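Local structure of inositol monophosphatase family protein (Staphylococcus aureus, 5I3S) at residues Leu63-His68 / Val81-Asp86. The protein probably hydrolyses inositol monophosphate or related small phosphate esters in a metal-dependent reaction, as other members of the inositol monophosphatase family do. Residues are numbered along the deposited sequence; the frame is centred on the assembly and turned at random.
Sequences LGEEGH and VVDPID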
ATOM      1  N   LEU A  63     -13.500 -13.171 -21.776  1.00 28.80           N
ATOM      2  CA  LEU A  63     -12.780 -11.920 -22.072  1.00 28.74           C
ATOM      3  C   LEU A  63     -11.574 -11.820 -21.161  1.00 30.26           C
ATOM      4  O   LEU A  63     -11.702 -11.588 -19.966  1.00 27.61           O
ATOM      5  CB  LEU A  63     -13.679 -10.719 -21.885  1.00 28.07           C
ATOM      6  CG  LEU A  63     -13.059  -9.338 -22.054  1.00 28.35           C
ATOM      7  CD1 LEU A  63     -12.578  -9.152 -23.480  1.00 31.00           C
ATOM      8  CD2 LEU A  63     -14.031  -8.223 -21.687  1.00 27.85           C
ATOM      9  N   GLY A  64     -10.390 -11.999 -21.726  1.00 32.56           N
ATOM     10  CA  GLY A  64      -9.189 -12.127 -20.916  1.00 34.41           C
ATOM     11  C   GLY A  64      -8.004 -11.211 -21.217  1.00 37.11           C
ATOM     12  O   GLY A  64      -7.812 -10.742 -22.358  1.00 36.81           O
ATOM     13  N   GLU A  65      -7.195 -11.011 -20.166  1.00 36.07           N
ATOM     14  CA  GLU A  65      -6.061 -10.108 -20.182  1.00 38.86           C
ATOM     15  C   GLU A  65      -5.035 -10.660 -21.139  1.00 40.07           C
ATOM     16  O   GLU A  65      -4.542  -9.925 -21.992  1.00 39.19           O
ATOM     17  CB  GLU A  65      -5.489  -9.920 -18.759  1.00 37.22           C
ATOM     18  CG  GLU A  65      -4.164  -9.128 -18.639  1.00 37.22           C
ATOM     19  CD  GLU A  65      -2.903  -9.940 -19.016  1.00 38.15           C
ATOM     20  OE1 GLU A  65      -2.877 -11.178 -18.859  1.00 35.63           O
ATOM     21  OE2 GLU A  65      -1.918  -9.342 -19.499  1.00 41.16           O
ATOM     22  N   GLU A  66      -4.751 -11.957 -20.997  1.00 42.74           N
ATOM     23  CA  GLU A  66      -3.812 -12.679 -21.874  1.00 49.66           C
ATOM     24  C   GLU A  66      -4.297 -12.796 -23.360  1.00 49.30           C
ATOM     25  O   GLU A  66      -3.560 -13.316 -24.208  1.00 47.67           O
ATOM     26  CB  GLU A  66      -3.454 -14.068 -21.262  1.00 55.15           C
ATOM     27  CG  GLU A  66      -2.030 -14.565 -21.509  1.00 61.19           C
ATOM     28  CD  GLU A  66      -0.945 -13.934 -20.609  1.00 68.10           C
ATOM     29  OE1 GLU A  66      -1.200 -12.946 -19.874  1.00 71.88           O
ATOM     30  OE2 GLU A  66       0.210 -14.440 -20.636  1.00 73.21           O
ATOM     31  N   GLY A  67      -5.510 -12.318 -23.662  1.00 50.37           N
ATOM     32  CA  GLY A  67      -5.950 -12.053 -25.033  1.00 53.38           C
ATOM     33  C   GLY A  67      -7.209 -12.788 -25.505  1.00 56.34           C
ATOM     34  O   GLY A  67      -7.775 -12.407 -26.536  1.00 58.50           O
ATOM     35  N   HIS A  68      -7.664 -13.810 -24.769  1.00 54.61           N
ATOM     36  CA  HIS A  68      -8.806 -14.669 -25.188  1.00 55.55           C
ATOM     37  C   HIS A  68     -10.129 -13.900 -25.404  1.00 51.15           C
ATOM     38  O   HIS A  68     -10.375 -12.853 -24.796  1.00 41.13           O
ATOM     39  CB  HIS A  68      -9.041 -15.823 -24.176  1.00 58.69           C
ATOM     40  CG  HIS A  68      -7.898 -16.805 -24.074  1.00 61.06           C
ATOM     41  ND1 HIS A  68      -7.913 -18.034 -24.697  1.00 59.80           N
ATOM     42  CD2 HIS A  68      -6.719 -16.744 -23.403  1.00 59.87           C
ATOM     43  CE1 HIS A  68      -6.791 -18.681 -24.429  1.00 61.36           C
ATOM     44  NE2 HIS A  68      -6.050 -17.920 -23.643  1.00 59.94           N
ATOM     45  N   VAL A  81     -14.827 -12.543 -17.397  1.00 22.80           N
ATOM     46  CA  VAL A  81     -13.762 -11.557 -17.666  1.00 23.69           C
ATOM     47  C   VAL A  81     -12.625 -11.706 -16.651  1.00 22.69           C
ATOM     48  O   VAL A  81     -12.812 -11.433 -15.463  1.00 22.61           O
ATOM     49  CB  VAL A  81     -14.297 -10.112 -17.956  1.00 23.08           C
ATOM     50  CG1 VAL A  81     -15.528  -9.794 -17.171  1.00 24.61           C
ATOM     51  CG2 VAL A  81     -13.250  -9.038 -17.804  1.00 22.29           C
ATOM     52  N   VAL A  82     -11.469 -12.180 -17.121  1.00 22.55           N
ATOM     53  CA  VAL A  82     -10.449 -12.643 -16.196  1.00 24.68           C
ATOM     54  C   VAL A  82      -9.132 -11.899 -16.320  1.00 25.30           C
ATOM     55  O   VAL A  82      -8.634 -11.708 -17.434  1.00 22.72           O
ATOM     56  CB  VAL A  82     -10.296 -14.219 -16.160  1.00 26.05           C
ATOM     57  CG1 VAL A  82     -11.186 -14.948 -17.131  1.00 25.84           C
ATOM     58  CG2 VAL A  82      -8.857 -14.732 -16.194  1.00 26.84           C
ATOM     59  N   ASP A  83      -8.579 -11.487 -15.166  1.00 25.36           N
ATOM     60  CA  ASP A  83      -7.152 -11.118 -15.078  1.00 26.28           C
ATOM     61  C   ASP A  83      -6.427 -12.207 -14.267  1.00 24.76           C
ATOM     62  O   ASP A  83      -6.589 -12.304 -13.027  1.00 25.06           O
ATOM     63  CB  ASP A  83      -6.924  -9.721 -14.464  1.00 27.44           C
ATOM     64  CG  ASP A  83      -5.488  -9.180 -14.739  1.00 28.69           C
ATOM     65  OD1 ASP A  83      -4.628  -9.953 -15.183  1.00 29.89           O
ATOM     66  OD2 ASP A  83      -5.199  -7.995 -14.468  1.00 29.77           O
ATOM     67  N   PRO A  84      -5.677 -13.062 -14.959  1.00 23.25           N
ATOM     68  CA  PRO A  84      -4.858 -14.083 -14.288  1.00 22.42           C
ATOM     69  C   PRO A  84      -3.973 -13.505 -13.188  1.00 21.55           C
ATOM     70  O   PRO A  84      -3.977 -14.075 -12.120  1.00 21.57           O
ATOM     71  CB  PRO A  84      -4.042 -14.711 -15.439  1.00 22.78           C
ATOM     72  CG  PRO A  84      -4.207 -13.749 -16.565  1.00 24.61           C
ATOM     73  CD  PRO A  84      -5.599 -13.230 -16.419  1.00 24.62           C
ATOM     74  N   ILE A  85      -3.284 -12.376 -13.425  1.00 19.46           N
ATOM     75  CA  ILE A  85      -2.476 -11.692 -12.406  1.00 19.16           C
ATOM     76  C   ILE A  85      -2.674 -10.180 -12.482  1.00 20.20           C
ATOM     77  O   ILE A  85      -2.116  -9.528 -13.351  1.00 20.18           O
ATOM     78  CB  ILE A  85      -0.978 -12.012 -12.542  1.00 19.96           C
ATOM     79  CG1 ILE A  85      -0.702 -13.532 -12.408  1.00 21.78           C
ATOM     80  CG2 ILE A  85      -0.144 -11.256 -11.505  1.00 19.93           C
ATOM     81  CD1 ILE A  85       0.651 -13.967 -13.008  1.00 22.06           C
ATOM     82  N   ASP A  86      -3.497  -9.630 -11.587  1.00 19.90           N
ATOM     83  CA  ASP A  86      -3.620  -8.217 -11.428  1.00 20.20           C
ATOM     84  C   ASP A  86      -2.664  -7.690 -10.345  1.00 18.87           C
ATOM     85  O   ASP A  86      -2.794  -8.058  -9.170  1.00 17.80           O
ATOM     86  CB  ASP A  86      -5.064  -7.812 -11.051  1.00 24.03           C
ATOM     87  CG  ASP A  86      -5.280  -6.285 -11.186  1.00 24.23           C
ATOM     88  OD1 ASP A  86      -4.601  -5.649 -12.015  1.00 28.29           O
ATOM     89  OD2 ASP A  86      -6.079  -5.710 -10.449  1.00 27.07           O
TER
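Leu-63 and Val-82 continue the parallel pairing of edge strand 61-64 with strand 78-83, in which Leu-63 is also bonded to Trp-80: Val-82 N donates to Leu-63 O at 2.9 Å, and one step on Glu-65 N donates to Val-82 O at 3.2 Å. The same carbonyls accept CA-H...O contacts, Val-81 CA lying 3.1 Å from Leu-63 O. The apolar part is a parallel pair on one face, where Leu-63 and Val-81 run side by side, Leu-63 CB 4.0 Å from Val-81 CB and CD2 of the leucine against CG2 of the valine. This edge belongs to the large mixed sheet of the sugar phosphatase fold, and Asp-83 to Asp-86 are the DPID that opens the family's DPIDGT signature, whose aspartates, with the first glutamate of GEE, here Glu-65, bind metal ions in relatives. From the strand's last residue the chain makes a type I beta turn, Gly-64 to Gly-67, and the acidic side chains gather. With CG anti to its backbone N (chi1 172°), Glu-65 lays its CB and CG against Asp-83 OD1, CG at 3.6 Å, and the chain bends at chi2; the carboxylate planes are 23° apart. OE1 of Glu-65 reaches CG of Pro-84 at 3.7 Å. Glu-65 OE1 and Asp-83 OD1 stand 4.3 Å apart; with Asp-42 and Asp-208 close by, this concentration of like charge is consistent with a cation site. At the corner, Ile-85 N makes a weak hydrogen bond to Asp-83 OD1.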